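Local atomic coordinates of Rubredoxin\:oxygen oxidoreductase (PDB entry 1E5D), a protein that catalyses the four-electron reduction of one dioxygen molecule to two water molecules, with the help of a diiron centre and flavin mononucleotide. Residues 357-361 with 362-366; 391-394 with 395-399; 291-294 with 295-298; 383-386 with 387-390; 173-177 with 178-182. All coordinates share one frame; numbering follows the deposited sequence.

Contact 1: 357-361 with 362-366; sequences EWLTG and MGFDM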
loop_
_atom_site.group_PDB
_atom_site.type_symbol
_atom_site.label_atom_id
_atom_site.label_comp_id
_atom_site.label_asym_id
_atom_site.label_seq_id
_atom_site.Cartn_x
_atom_site.Cartn_y
_atom_site.Cartn_z
ATOM N N GLU A 357 -18.245 0.757 -5.706
ATOM C CA GLU A 357 -18.225 2.222 -5.762
ATOM C C GLU A 357 -16.952 2.730 -6.432
ATOM O O GLU A 357 -16.961 3.742 -7.136
ATOM C CB GLU A 357 -18.343 2.813 -4.360
ATOM C CG GLU A 357 -18.848 4.241 -4.295
ATOM C CD GLU A 357 -19.862 4.458 -3.186
ATOM O OE1 GLU A 357 -19.787 3.758 -2.153
ATOM O OE2 GLU A 357 -20.739 5.335 -3.349
ATOM N N TRP A 358 -15.854 2.015 -6.197
ATOM C CA TRP A 358 -14.572 2.396 -6.776
ATOM C C TRP A 358 -14.611 2.218 -8.296
ATOM O O TRP A 358 -14.257 3.114 -9.053
ATOM C CB TRP A 358 -13.433 1.555 -6.219
ATOM C CG TRP A 358 -12.767 1.973 -4.960
ATOM C CD1 TRP A 358 -13.045 1.523 -3.695
ATOM C CD2 TRP A 358 -11.698 2.919 -4.823
ATOM N NE1 TRP A 358 -12.216 2.135 -2.783
ATOM C CE2 TRP A 358 -11.382 2.996 -3.450
ATOM C CE3 TRP A 358 -10.977 3.711 -5.724
ATOM C CZ2 TRP A 358 -10.376 3.837 -2.967
ATOM C CZ3 TRP A 358 -9.984 4.543 -5.244
ATOM C CH2 TRP A 358 -9.691 4.601 -3.873
ATOM N N LEU A 359 -15.035 1.022 -8.722
ATOM C CA LEU A 359 -15.035 0.745 -10.156
ATOM C C LEU A 359 -15.959 1.708 -10.891
ATOM O O LEU A 359 -15.558 2.369 -11.848
ATOM C CB LEU A 359 -15.422 -0.715 -10.408
ATOM C CG LEU A 359 -14.463 -1.744 -9.795
ATOM C CD1 LEU A 359 -14.730 -3.128 -10.361
ATOM C CD2 LEU A 359 -13.014 -1.337 -10.021
ATOM N N THR A 360 -17.194 1.786 -10.422
ATOM C CA THR A 360 -18.176 2.712 -10.980
ATOM C C THR A 360 -17.639 4.133 -10.988
ATOM O O THR A 360 -17.781 4.885 -11.950
ATOM C CB THR A 360 -19.496 2.644 -10.193
ATOM O OG1 THR A 360 -20.069 1.334 -10.345
ATOM C CG2 THR A 360 -20.503 3.629 -10.759
ATOM N N GLY A 361 -16.987 4.554 -9.906
ATOM C CA GLY A 361 -16.459 5.910 -9.877
ATOM C C GLY A 361 -15.375 6.136 -10.908
ATOM O O GLY A 361 -15.052 7.276 -11.242
ATOM N N MET A 362 -14.789 5.068 -11.435
ATOM C CA MET A 362 -13.720 5.217 -12.416
ATOM C C MET A 362 -14.299 5.170 -13.831
ATOM O O MET A 362 -13.563 5.265 -14.806
ATOM C CB MET A 362 -12.667 4.127 -12.283
ATOM C CG MET A 362 -11.708 4.293 -11.120
ATOM S SD MET A 362 -10.580 2.895 -10.966
ATOM C CE MET A 362 -11.153 2.172 -9.428
ATOM N N GLY A 363 -15.619 5.019 -13.859
ATOM C CA GLY A 363 -16.366 4.977 -15.097
ATOM C C GLY A 363 -16.358 3.605 -15.730
ATOM O O GLY A 363 -16.621 3.437 -16.918
ATOM N N PHE A 364 -16.043 2.603 -14.922
ATOM C CA PHE A 364 -15.998 1.231 -15.416
ATOM C C PHE A 364 -17.401 0.684 -15.636
ATOM O O PHE A 364 -18.324 1.047 -14.910
ATOM C CB PHE A 364 -15.229 0.348 -14.426
ATOM C CG PHE A 364 -13.723 0.563 -14.459
ATOM C CD1 PHE A 364 -13.178 1.727 -14.968
ATOM C CD2 PHE A 364 -12.862 -0.408 -13.977
ATOM C CE1 PHE A 364 -11.814 1.924 -15.005
ATOM C CE2 PHE A 364 -11.496 -0.218 -14.006
ATOM C CZ PHE A 364 -10.963 0.949 -14.519
ATOM N N ASP A 365 -17.566 -0.192 -16.620
ATOM C CA ASP A 365 -18.855 -0.851 -16.830
ATOM C C ASP A 365 -18.963 -2.101 -15.957
ATOM O O ASP A 365 -18.090 -2.965 -15.980
ATOM C CB ASP A 365 -19.067 -1.191 -18.302
ATOM C CG ASP A 365 -19.144 0.015 -19.216
ATOM O OD1 ASP A 365 -19.078 1.177 -18.757
ATOM O OD2 ASP A 365 -19.279 -0.194 -20.445
ATOM N N MET A 366 -20.035 -2.198 -15.190
ATOM C CA MET A 366 -20.331 -3.267 -14.259
ATOM C C MET A 366 -21.547 -4.085 -14.680
ATOM O O MET A 366 -22.616 -4.027 -14.073
ATOM C CB MET A 366 -20.596 -2.705 -12.857
ATOM C CG MET A 366 -19.591 -1.656 -12.416
ATOM S SD MET A 366 -18.221 -2.334 -11.471
ATOM C CE MET A 366 -19.011 -3.641 -10.542
#

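Contact 2: 391-394 with 395-399; sequences TIAR and ALKAK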
loop_
_atom_site.group_PDB
_atom_site.type_symbol
_atom_site.label_atom_id
_atom_site.label_comp_id
_atom_site.label_asym_id
_atom_site.label_seq_id
_atom_site.Cartn_x
_atom_site.Cartn_y
_atom_site.Cartn_z
ATOM N N THR A 391 -20.903 -13.425 -17.499
ATOM C CA THR A 391 -21.515 -12.137 -17.808
ATOM C C THR A 391 -20.489 -11.131 -18.314
ATOM O O THR A 391 -20.607 -10.554 -19.397
ATOM C CB THR A 391 -22.212 -11.572 -16.560
ATOM O OG1 THR A 391 -23.207 -12.521 -16.145
ATOM C CG2 THR A 391 -22.924 -10.263 -16.853
ATOM N N ILE A 392 -19.448 -10.915 -17.511
ATOM C CA ILE A 392 -18.425 -9.941 -17.898
ATOM C C ILE A 392 -17.788 -10.319 -19.227
ATOM O O ILE A 392 -17.660 -9.495 -20.141
ATOM C CB ILE A 392 -17.365 -9.803 -16.790
ATOM C CG1 ILE A 392 -17.887 -9.092 -15.540
ATOM C CG2 ILE A 392 -16.118 -9.121 -17.326
ATOM C CD1 ILE A 392 -17.138 -9.408 -14.266
ATOM N N ALA A 393 -17.377 -11.579 -19.392
ATOM C CA ALA A 393 -16.770 -11.948 -20.671
ATOM C C ALA A 393 -17.729 -11.721 -21.832
ATOM O O ALA A 393 -17.309 -11.330 -22.919
ATOM C CB ALA A 393 -16.322 -13.395 -20.657
ATOM N N ARG A 394 -19.016 -11.973 -21.603
ATOM C CA ARG A 394 -19.973 -11.794 -22.694
ATOM C C ARG A 394 -19.916 -10.337 -23.132
ATOM O O ARG A 394 -19.809 -10.003 -24.304
ATOM C CB ARG A 394 -21.391 -12.161 -22.280
ATOM C CG ARG A 394 -22.063 -13.201 -23.159
ATOM C CD ARG A 394 -22.637 -14.351 -22.349
ATOM N NE ARG A 394 -21.871 -15.584 -22.503
ATOM C CZ ARG A 394 -22.276 -16.782 -22.099
ATOM N NH1 ARG A 394 -23.457 -16.918 -21.509
ATOM N NH2 ARG A 394 -21.510 -17.851 -22.280
ATOM N N ALA A 395 -19.971 -9.479 -22.116
ATOM C CA ALA A 395 -19.922 -8.041 -22.366
ATOM C C ALA A 395 -18.623 -7.655 -23.057
ATOM O O ALA A 395 -18.632 -6.805 -23.952
ATOM C CB ALA A 395 -20.087 -7.293 -21.055
ATOM N N LEU A 396 -17.518 -8.271 -22.647
ATOM C CA LEU A 396 -16.227 -8.002 -23.276
ATOM C C LEU A 396 -16.302 -8.279 -24.780
ATOM O O LEU A 396 -16.021 -7.395 -25.585
ATOM C CB LEU A 396 -15.113 -8.846 -22.668
ATOM C CG LEU A 396 -13.768 -8.178 -22.388
ATOM C CD1 LEU A 396 -12.686 -9.247 -22.268
ATOM C CD2 LEU A 396 -13.407 -7.147 -23.445
ATOM N N LYS A 397 -16.678 -9.504 -25.121
ATOM C CA LYS A 397 -16.776 -9.950 -26.505
ATOM C C LYS A 397 -17.523 -8.942 -27.374
ATOM O O LYS A 397 -17.010 -8.523 -28.414
ATOM C CB LYS A 397 -17.464 -11.316 -26.578
ATOM C CG LYS A 397 -16.507 -12.496 -26.579
ATOM C CD LYS A 397 -17.090 -13.700 -25.861
ATOM C CE LYS A 397 -16.012 -14.541 -25.193
ATOM N NZ LYS A 397 -16.598 -15.582 -24.301
ATOM N N ALA A 398 -18.718 -8.567 -26.938
ATOM C CA ALA A 398 -19.537 -7.578 -27.616
ATOM C C ALA A 398 -18.729 -6.351 -28.027
ATOM O O ALA A 398 -18.706 -5.988 -29.197
ATOM C CB ALA A 398 -20.691 -7.127 -26.730
ATOM N N LYS A 399 -18.089 -5.746 -27.038
ATOM C CA LYS A 399 -17.236 -4.586 -27.209
ATOM C C LYS A 399 -16.180 -4.798 -28.286
ATOM O O LYS A 399 -15.835 -3.888 -29.037
ATOM C CB LYS A 399 -16.528 -4.270 -25.887
ATOM C CG LYS A 399 -16.789 -2.883 -25.336
ATOM C CD LYS A 399 -17.109 -2.937 -23.852
ATOM C CE LYS A 399 -16.777 -1.628 -23.150
ATOM N NZ LYS A 399 -17.750 -1.340 -22.055
#

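Contact 3: 291-294 with 295-298; sequences ACHH and SQIM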
loop_
_atom_site.group_PDB
_atom_site.type_symbol
_atom_site.label_atom_id
_atom_site.label_comp_id
_atom_site.label_asym_id
_atom_site.label_seq_id
_atom_site.Cartn_x
_atom_site.Cartn_y
_atom_site.Cartn_z
ATOM N N ALA A 291 2.224 -9.448 -3.807
ATOM C CA ALA A 291 3.302 -9.861 -4.687
ATOM C C ALA A 291 3.503 -8.940 -5.880
ATOM O O ALA A 291 4.481 -9.038 -6.619
ATOM C CB ALA A 291 3.015 -11.270 -5.218
ATOM N N CYS A 292 2.575 -8.025 -6.144
ATOM C CA CYS A 292 2.689 -7.219 -7.358
ATOM C C CYS A 292 2.608 -5.736 -7.050
ATOM O O CYS A 292 1.681 -5.264 -6.402
ATOM C CB CYS A 292 1.588 -7.555 -8.364
ATOM S SG CYS A 292 1.567 -9.273 -8.928
ATOM N N HIS A 293 3.592 -4.992 -7.534
ATOM C CA HIS A 293 3.534 -3.553 -7.285
ATOM C C HIS A 293 2.271 -2.981 -7.911
ATOM O O HIS A 293 1.763 -3.551 -8.888
ATOM C CB HIS A 293 4.782 -2.879 -7.858
ATOM C CG HIS A 293 5.023 -1.523 -7.274
ATOM N ND1 HIS A 293 4.752 -0.365 -7.964
ATOM C CD2 HIS A 293 5.502 -1.140 -6.072
ATOM C CE1 HIS A 293 5.059 0.678 -7.213
ATOM N NE2 HIS A 293 5.515 0.232 -6.054
ATOM N N HIS A 294 1.777 -1.871 -7.367
ATOM C CA HIS A 294 0.647 -1.210 -8.030
ATOM C C HIS A 294 1.014 -0.818 -9.458
ATOM O O HIS A 294 0.191 -0.837 -10.372
ATOM C CB HIS A 294 0.170 0.009 -7.255
ATOM C CG HIS A 294 1.173 1.005 -6.793
ATOM N ND1 HIS A 294 1.637 1.020 -5.492
ATOM C CD2 HIS A 294 1.793 2.032 -7.417
ATOM C CE1 HIS A 294 2.507 2.007 -5.347
ATOM N NE2 HIS A 294 2.623 2.638 -6.503
ATOM N N SER A 295 2.277 -0.457 -9.694
ATOM C CA SER A 295 2.614 -0.025 -11.049
ATOM C C SER A 295 2.504 -1.210 -12.004
ATOM O O SER A 295 2.088 -1.027 -13.155
ATOM C CB SER A 295 3.993 0.613 -11.079
ATOM O OG SER A 295 5.008 -0.287 -10.678
ATOM N N GLN A 296 2.851 -2.401 -11.537
ATOM C CA GLN A 296 2.786 -3.622 -12.325
ATOM C C GLN A 296 1.355 -3.947 -12.740
ATOM O O GLN A 296 1.060 -4.274 -13.880
ATOM C CB GLN A 296 3.288 -4.841 -11.548
ATOM C CG GLN A 296 4.613 -5.424 -12.011
ATOM C CD GLN A 296 5.606 -5.419 -10.860
ATOM O OE1 GLN A 296 5.900 -6.447 -10.253
ATOM N NE2 GLN A 296 6.112 -4.226 -10.556
ATOM N N ILE A 297 0.471 -3.867 -11.744
ATOM C CA ILE A 297 -0.926 -4.165 -12.053
ATOM C C ILE A 297 -1.406 -3.191 -13.120
ATOM O O ILE A 297 -2.116 -3.545 -14.057
ATOM C CB ILE A 297 -1.780 -4.100 -10.781
ATOM C CG1 ILE A 297 -1.474 -5.256 -9.824
ATOM C CG2 ILE A 297 -3.259 -4.033 -11.124
ATOM C CD1 ILE A 297 -1.708 -4.958 -8.364
ATOM N N MET A 298 -0.979 -1.939 -12.970
ATOM C CA MET A 298 -1.399 -0.917 -13.925
ATOM C C MET A 298 -0.937 -1.271 -15.330
ATOM O O MET A 298 -1.666 -1.136 -16.303
ATOM C CB MET A 298 -0.859 0.455 -13.520
ATOM C CG MET A 298 -1.243 1.578 -14.472
ATOM S SD MET A 298 -3.038 1.823 -14.514
ATOM C CE MET A 298 -3.218 2.541 -16.149
#

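Contact 4: 383-386 with 387-390; sequences EQLK and TMAQ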
loop_
_atom_site.group_PDB
_atom_site.type_symbol
_atom_site.label_atom_id
_atom_site.label_comp_id
_atom_site.label_asym_id
_atom_site.label_seq_id
_atom_site.Cartn_x
_atom_site.Cartn_y
_atom_site.Cartn_z
ATOM N N GLU A 383 -20.365 -21.511 -8.478
ATOM C CA GLU A 383 -21.307 -21.382 -9.581
ATOM C C GLU A 383 -21.575 -19.907 -9.841
ATOM O O GLU A 383 -21.578 -19.439 -10.979
ATOM C CB GLU A 383 -22.622 -22.104 -9.290
ATOM C CG GLU A 383 -22.596 -23.590 -9.631
ATOM C CD GLU A 383 -21.743 -23.859 -10.859
ATOM O OE1 GLU A 383 -22.136 -23.403 -11.954
ATOM O OE2 GLU A 383 -20.687 -24.510 -10.712
ATOM N N GLN A 384 -21.792 -19.174 -8.746
ATOM C CA GLN A 384 -22.022 -17.735 -8.907
ATOM C C GLN A 384 -20.867 -17.064 -9.637
ATOM O O GLN A 384 -21.050 -16.238 -10.536
ATOM C CB GLN A 384 -22.212 -17.099 -7.539
ATOM C CG GLN A 384 -23.604 -17.267 -6.955
ATOM C CD GLN A 384 -23.962 -16.034 -6.134
ATOM O OE1 GLN A 384 -23.414 -15.809 -5.054
ATOM N NE2 GLN A 384 -24.879 -15.238 -6.671
ATOM N N LEU A 385 -19.637 -17.416 -9.255
ATOM C CA LEU A 385 -18.507 -16.713 -9.865
ATOM C C LEU A 385 -18.383 -17.025 -11.346
ATOM O O LEU A 385 -18.197 -16.090 -12.135
ATOM C CB LEU A 385 -17.235 -17.050 -9.075
ATOM C CG LEU A 385 -17.215 -16.389 -7.688
ATOM C CD1 LEU A 385 -16.422 -17.209 -6.693
ATOM C CD2 LEU A 385 -16.668 -14.974 -7.805
ATOM N N LYS A 386 -18.492 -18.295 -11.725
ATOM C CA LYS A 386 -18.432 -18.692 -13.133
ATOM C C LYS A 386 -19.469 -17.925 -13.949
ATOM O O LYS A 386 -19.262 -17.453 -15.065
ATOM C CB LYS A 386 -18.648 -20.193 -13.270
ATOM C CG LYS A 386 -19.226 -20.631 -14.602
ATOM C CD LYS A 386 -20.198 -21.791 -14.435
ATOM C CE LYS A 386 -20.950 -22.088 -15.725
ATOM N NZ LYS A 386 -22.362 -21.613 -15.670
ATOM N N THR A 387 -20.642 -17.796 -13.336
ATOM C CA THR A 387 -21.703 -16.986 -13.906
ATOM C C THR A 387 -21.232 -15.544 -14.042
ATOM O O THR A 387 -21.391 -14.921 -15.093
ATOM C CB THR A 387 -22.970 -17.029 -13.029
ATOM O OG1 THR A 387 -23.580 -18.321 -13.137
ATOM C CG2 THR A 387 -24.002 -16.018 -13.497
ATOM N N MET A 388 -20.639 -15.019 -12.971
ATOM C CA MET A 388 -20.113 -13.653 -13.012
ATOM C C MET A 388 -19.102 -13.488 -14.142
ATOM O O MET A 388 -19.201 -12.558 -14.942
ATOM C CB MET A 388 -19.478 -13.289 -11.670
ATOM C CG MET A 388 -19.261 -11.801 -11.477
ATOM S SD MET A 388 -18.086 -11.426 -10.153
ATOM C CE MET A 388 -18.320 -9.650 -10.025
ATOM N N ALA A 389 -18.144 -14.404 -14.208
ATOM C CA ALA A 389 -17.140 -14.451 -15.257
ATOM C C ALA A 389 -17.771 -14.516 -16.643
ATOM O O ALA A 389 -17.271 -13.923 -17.599
ATOM C CB ALA A 389 -16.228 -15.656 -15.066
ATOM N N GLN A 390 -18.876 -15.250 -16.754
ATOM C CA GLN A 390 -19.547 -15.372 -18.047
ATOM C C GLN A 390 -20.239 -14.081 -18.445
ATOM O O GLN A 390 -20.168 -13.664 -19.605
ATOM C CB GLN A 390 -20.542 -16.533 -18.007
ATOM C CG GLN A 390 -19.894 -17.813 -18.530
ATOM C CD GLN A 390 -20.701 -19.038 -18.165
ATOM O OE1 GLN A 390 -21.850 -18.926 -17.742
ATOM N NE2 GLN A 390 -20.089 -20.202 -18.331
#

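Contact 5: 173-177 with 178-182; sequences ASERF and SDQIP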
loop_
_atom_site.group_PDB
_atom_site.type_symbol
_atom_site.label_atom_id
_atom_site.label_comp_id
_atom_site.label_asym_id
_atom_site.label_seq_id
_atom_site.Cartn_x
_atom_site.Cartn_y
_atom_site.Cartn_z
ATOM N N ALA A 173 20.982 0.339 -20.170
ATOM C CA ALA A 173 21.666 -0.663 -20.989
ATOM C C ALA A 173 22.924 -0.117 -21.635
ATOM O O ALA A 173 23.116 1.095 -21.720
ATOM C CB ALA A 173 20.703 -1.168 -22.058
ATOM N N SER A 174 23.782 -1.019 -22.108
ATOM C CA SER A 174 24.939 -0.521 -22.857
ATOM C C SER A 174 24.475 0.061 -24.191
ATOM O O SER A 174 25.129 0.937 -24.757
ATOM C CB SER A 174 25.977 -1.610 -23.095
ATOM O OG SER A 174 25.583 -2.832 -22.504
ATOM N N GLU A 175 23.341 -0.413 -24.674
ATOM C CA GLU A 175 22.743 -0.041 -25.949
ATOM C C GLU A 175 21.945 1.253 -25.780
ATOM O O GLU A 175 21.068 1.305 -24.915
ATOM C CB GLU A 175 21.834 -1.128 -26.486
ATOM C CG GLU A 175 22.354 -2.528 -26.685
ATOM C CD GLU A 175 22.846 -3.241 -25.447
ATOM O OE1 GLU A 175 22.051 -3.773 -24.651
ATOM O OE2 GLU A 175 24.083 -3.214 -25.258
ATOM N N ARG A 176 22.230 2.285 -26.568
ATOM C CA ARG A 176 21.528 3.553 -26.396
ATOM C C ARG A 176 20.525 3.821 -27.514
ATOM O O ARG A 176 19.848 4.855 -27.523
ATOM C CB ARG A 176 22.517 4.715 -26.297
ATOM C CG ARG A 176 23.803 4.468 -25.548
ATOM C CD ARG A 176 23.605 3.771 -24.209
ATOM N NE ARG A 176 22.483 4.366 -23.485
ATOM C CZ ARG A 176 22.620 5.506 -22.819
ATOM N NH1 ARG A 176 23.805 6.105 -22.808
ATOM N NH2 ARG A 176 21.583 6.025 -22.178
ATOM N N PHE A 177 20.398 2.903 -28.473
ATOM C CA PHE A 177 19.479 3.148 -29.582
ATOM C C PHE A 177 18.411 2.075 -29.712
ATOM O O PHE A 177 18.654 0.903 -29.450
ATOM C CB PHE A 177 20.280 3.280 -30.882
ATOM C CG PHE A 177 21.131 4.549 -30.864
ATOM C CD1 PHE A 177 20.556 5.791 -31.064
ATOM C CD2 PHE A 177 22.490 4.462 -30.629
ATOM C CE1 PHE A 177 21.346 6.923 -31.032
ATOM C CE2 PHE A 177 23.285 5.598 -30.614
ATOM C CZ PHE A 177 22.710 6.837 -30.814
ATOM N N SER A 178 17.222 2.512 -30.119
ATOM C CA SER A 178 16.061 1.632 -30.176
ATOM C C SER A 178 16.303 0.425 -31.072
ATOM O O SER A 178 15.767 -0.659 -30.834
ATOM C CB SER A 178 14.833 2.415 -30.650
ATOM O OG SER A 178 15.062 3.005 -31.917
ATOM N N ASP A 179 17.110 0.591 -32.119
ATOM C CA ASP A 179 17.346 -0.512 -33.041
ATOM C C ASP A 179 18.320 -1.538 -32.482
ATOM O O ASP A 179 18.590 -2.545 -33.125
ATOM C CB ASP A 179 17.909 0.005 -34.369
ATOM C CG ASP A 179 19.216 0.752 -34.190
ATOM O OD1 ASP A 179 20.297 0.121 -34.209
ATOM O OD2 ASP A 179 19.167 1.985 -34.031
ATOM N N GLN A 180 18.878 -1.284 -31.302
ATOM C CA GLN A 180 19.855 -2.217 -30.753
ATOM C C GLN A 180 19.236 -3.100 -29.680
ATOM O O GLN A 180 19.926 -3.951 -29.123
ATOM C CB GLN A 180 21.042 -1.475 -30.149
ATOM C CG GLN A 180 21.718 -0.492 -31.083
ATOM C CD GLN A 180 22.743 0.336 -30.327
ATOM O OE1 GLN A 180 22.400 1.034 -29.371
ATOM N NE2 GLN A 180 23.991 0.250 -30.762
ATOM N N ILE A 181 17.960 -2.861 -29.406
ATOM C CA ILE A 181 17.251 -3.686 -28.434
ATOM C C ILE A 181 16.016 -4.294 -29.101
ATOM O O ILE A 181 15.388 -3.679 -29.956
ATOM C CB ILE A 181 16.816 -2.947 -27.162
ATOM C CG1 ILE A 181 15.481 -2.206 -27.266
ATOM C CG2 ILE A 181 17.873 -1.968 -26.665
ATOM C CD1 ILE A 181 14.830 -2.051 -25.907
ATOM N N PRO A 182 15.708 -5.503 -28.663
ATOM C CA PRO A 182 14.563 -6.241 -29.180
ATOM C C PRO A 182 13.277 -5.447 -28.974
ATOM O O PRO A 182 13.077 -4.835 -27.924
ATOM C CB PRO A 182 14.529 -7.499 -28.312
ATOM C CG PRO A 182 15.877 -7.623 -27.703
ATOM C CD PRO A 182 16.438 -6.235 -27.615
#

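Contact 1: 357-361 with 362-366
The Met366 chain turns sharply at chi2 (-93°) and again at chi3, which folds its sulfur back against the preceding helix. Leu359, with CG opposite its own carbonyl carbon (chi1 -61°), offers its flank there: Met366 SD lies 3.4 Å from Leu359 CB and 3.7 Å from Leu359 CD1, the two side chains meeting almost perpendicularly. The other branch of the leucine is shared, CD2 standing 4.0 Å from Met362 CE and 4.1 Å from Phe364 CD2. The Met362 methyl also reaches the start of the Trp358 side chain, with CE 4.0 Å from Trp358 CB. In the backbone, Leu359 O takes two bonds from opposite faces of its carbonyl plane, from Met362 N at 2.8 Å and from Phe364 N at 3.1 Å, while Gly363 N bonds to Thr360 O at 2.9 Å. Trp358 and Met362 rest on Leu326 of helix 320-331, and Phe364 meets Val307 of strand 306-310. The positive phi of Gly363 (83°), the two bonds made back by Gly363 N and Phe364 N, and the apolar touch of Leu359 with Phe364 are those of a Schellman motif, closing helix 350-361 of the flavodoxin-like domain.

Contact 2: 391-394 with 395-399
Residues such as Ala393 and Lys397, four apart, meet as successive turns of an alpha helix, the long helix 379-400 near the C-terminus. Four backbone bonds of the i to i-4 kind join the turns. Lys397 N reaches Ala393 O at 2.9 Å in an almost straight bond (177°). Ala395 N bonds in the same way to Thr391 O, Leu396 N to Ile392 O and Ala398 N to Arg394 O, so the helical pattern runs through this region without a break. The side chains add mostly contacts with carbonyl oxygens. Leu396 CB sits 3.3 Å from Ala393 O, and Ala395 CB lies 3.4 Å from Ile392 O. Lys397 bends at chi2 and chi3 and runs back along the preceding turn, bringing its NZ to 4.3 Å from the Ala393 methyl CB. That ammonium is held by the backbone oxygen of Glu280. Arg394 NE remains 5.6 Å from Lys397 NZ; the guanidinium instead has a long, weak ion pair with the Glu280 carboxylate, which probably moderates the positive charge on this exposed side. Toward the sheet, Ile392 and Leu396, both buried, and Ala395 pack on Ile338 of strand 338-345, and Ile392 also meets Ala306 and Ile308 of strand 306-310, so that the helix lies against the parallel sheet.

Contact 3: 291-294 with 295-298
His293 ND1 is gripped by two groups of Ser295, which approach it from opposite faces of the imidazole. The backbone N of Ser295 donates to it at 3.0 Å, from 33° out of the ring plane, and Ser295 OG, near the ring's edge, lies 2.7 Å from ND1 in a second hydrogen bond. CG of His293 is turned opposite the backbone N (chi1 -161°), which swings the ring over the start of the helix, and the serine hydroxyl folds back to meet it. Ser295 OG also bonds to Leu28 N, tying this corner to strand 27-28. The Gln296 amide approaches the histidine obliquely, NE2 standing 3.3 Å from His293 CB. In the backbone, Ile297 N bonds to His293 O at 3.2 Å, and Cys292 CB touches Ile297 CG1 at 4.1 Å. The adjacent His294 gives its NE2 to Tyr26 O and meets the ring of Tyr321 of the second subunit edge-to-face, which places the contact at the dimer interface. Together the imidazole bond to Ser295 N and the apolar touch between Cys292 and Ile297 make a side-chain N-cap with a hydrophobic staple, opening helix 294-302 of the flavodoxin-like domain.

Contact 4: 383-386 with 387-390
Lys386 and Gln390, one helical turn apart, cross at a slant, and their ends meet. The lysine leaves with CG opposite its backbone N (chi1 153°), then bends at chi2 and chi4, so that its last carbon comes obliquely beside the amide nitrogen of the extended glutamine: Lys386 CE stands 3.3 Å from Gln390 NE2. The amide oxygen is the polar partner, Lys386 NZ making a weak hydrogen bond to Gln390 OE1 at 3.4 Å. Gln390 NE2 has a further weak bond to Glu280. One turn earlier Thr387 lies against Glu383: its hydroxyl OG1 and its backbone N both donate to Glu383 O, at 3.1 Å and 3.0 Å, arriving from opposite faces of the carbonyl plane. Leu385 and Met388 both pack against Val371 of strand 371-374, but barely touch each other, with Leu385 CD2 4.5 Å from Met388 SD; Leu385 also meets Met269 and Leu273 of helix 265-279. Ala389 N closes this turn onto Leu385 O at 2.7 Å. The threonine hydroxyl is thus satisfied by the helix's own carbonyl, and the weak Lys386–Gln390 bond probably adds only modestly to the backbone bonds that hold the turns.

Contact 5: 173-177 with 178-182
Gln180 runs alongside Phe177, and from CB to OE1 it stays close to the preceding chain. Its CB lies 3.4 Å from Phe177 O and 3.8 Å from Glu175 CB. CG, placed opposite the carbonyl carbon (chi1 -54°), continues past Phe177, and the extended chain carries CD beside the start of the phenylalanine side chain, pointing the same way as that side chain. At the tip, OE1 accepts from Phe177 N at 2.9 Å, a bent bond (142°) with the donor tilted from the amide plane. The same oxygen stands 3.4 Å from Phe177 CB and 3.7 Å from Phe177 CD2, near the plane of the ring at its edge, with ring and amide planes 59° apart. Backbone supports the arrangement in return: Gln180 N bonds to Phe177 O at 2.9 Å, so the side chain and the main chain of one residue hold both the N-H and the carbonyl of the other across the short 3-10 turn 178-180. Ile181 CG2 touches Glu175 CB at 4.1 Å. The Asp179 carboxylate makes a salt bridge to Arg231, which also meets the Phe177 ring by a cation-pi contact, and Ser178 OG bonds to Gln235. The turn lies in the loop between strand 160-164 and helix 183-198: Ser178 and Ile181 rest on Leu186 of that helix, while Arg176 reaches across to strands 10-17 and 33-40.

How the contacts relate
Contacts 1 to 4 belong to the flavodoxin-like part of the chain, whereas contact 5 lies in the lactamase-like part, its centre about 40 Å from that of contact 1 and about 45 Å from that of contact 4. Contacts 4 and 2 follow each other along helix 379-400, centres about 13 Å apart. Contact 1 is tied to contact 2 by a salt bridge, Asp365 OD2 to Lys399 NZ at 2.5 Å. Contact 3 stands between the two parts, about 26 Å from contact 5 and about 19 Å from contact 1 by centres. None touches a cofactor: the side chains of His294 and Leu385 are about 10 and 11 Å from a flavin mononucleotide, and that of Arg176 about 13 Å from the diiron centre.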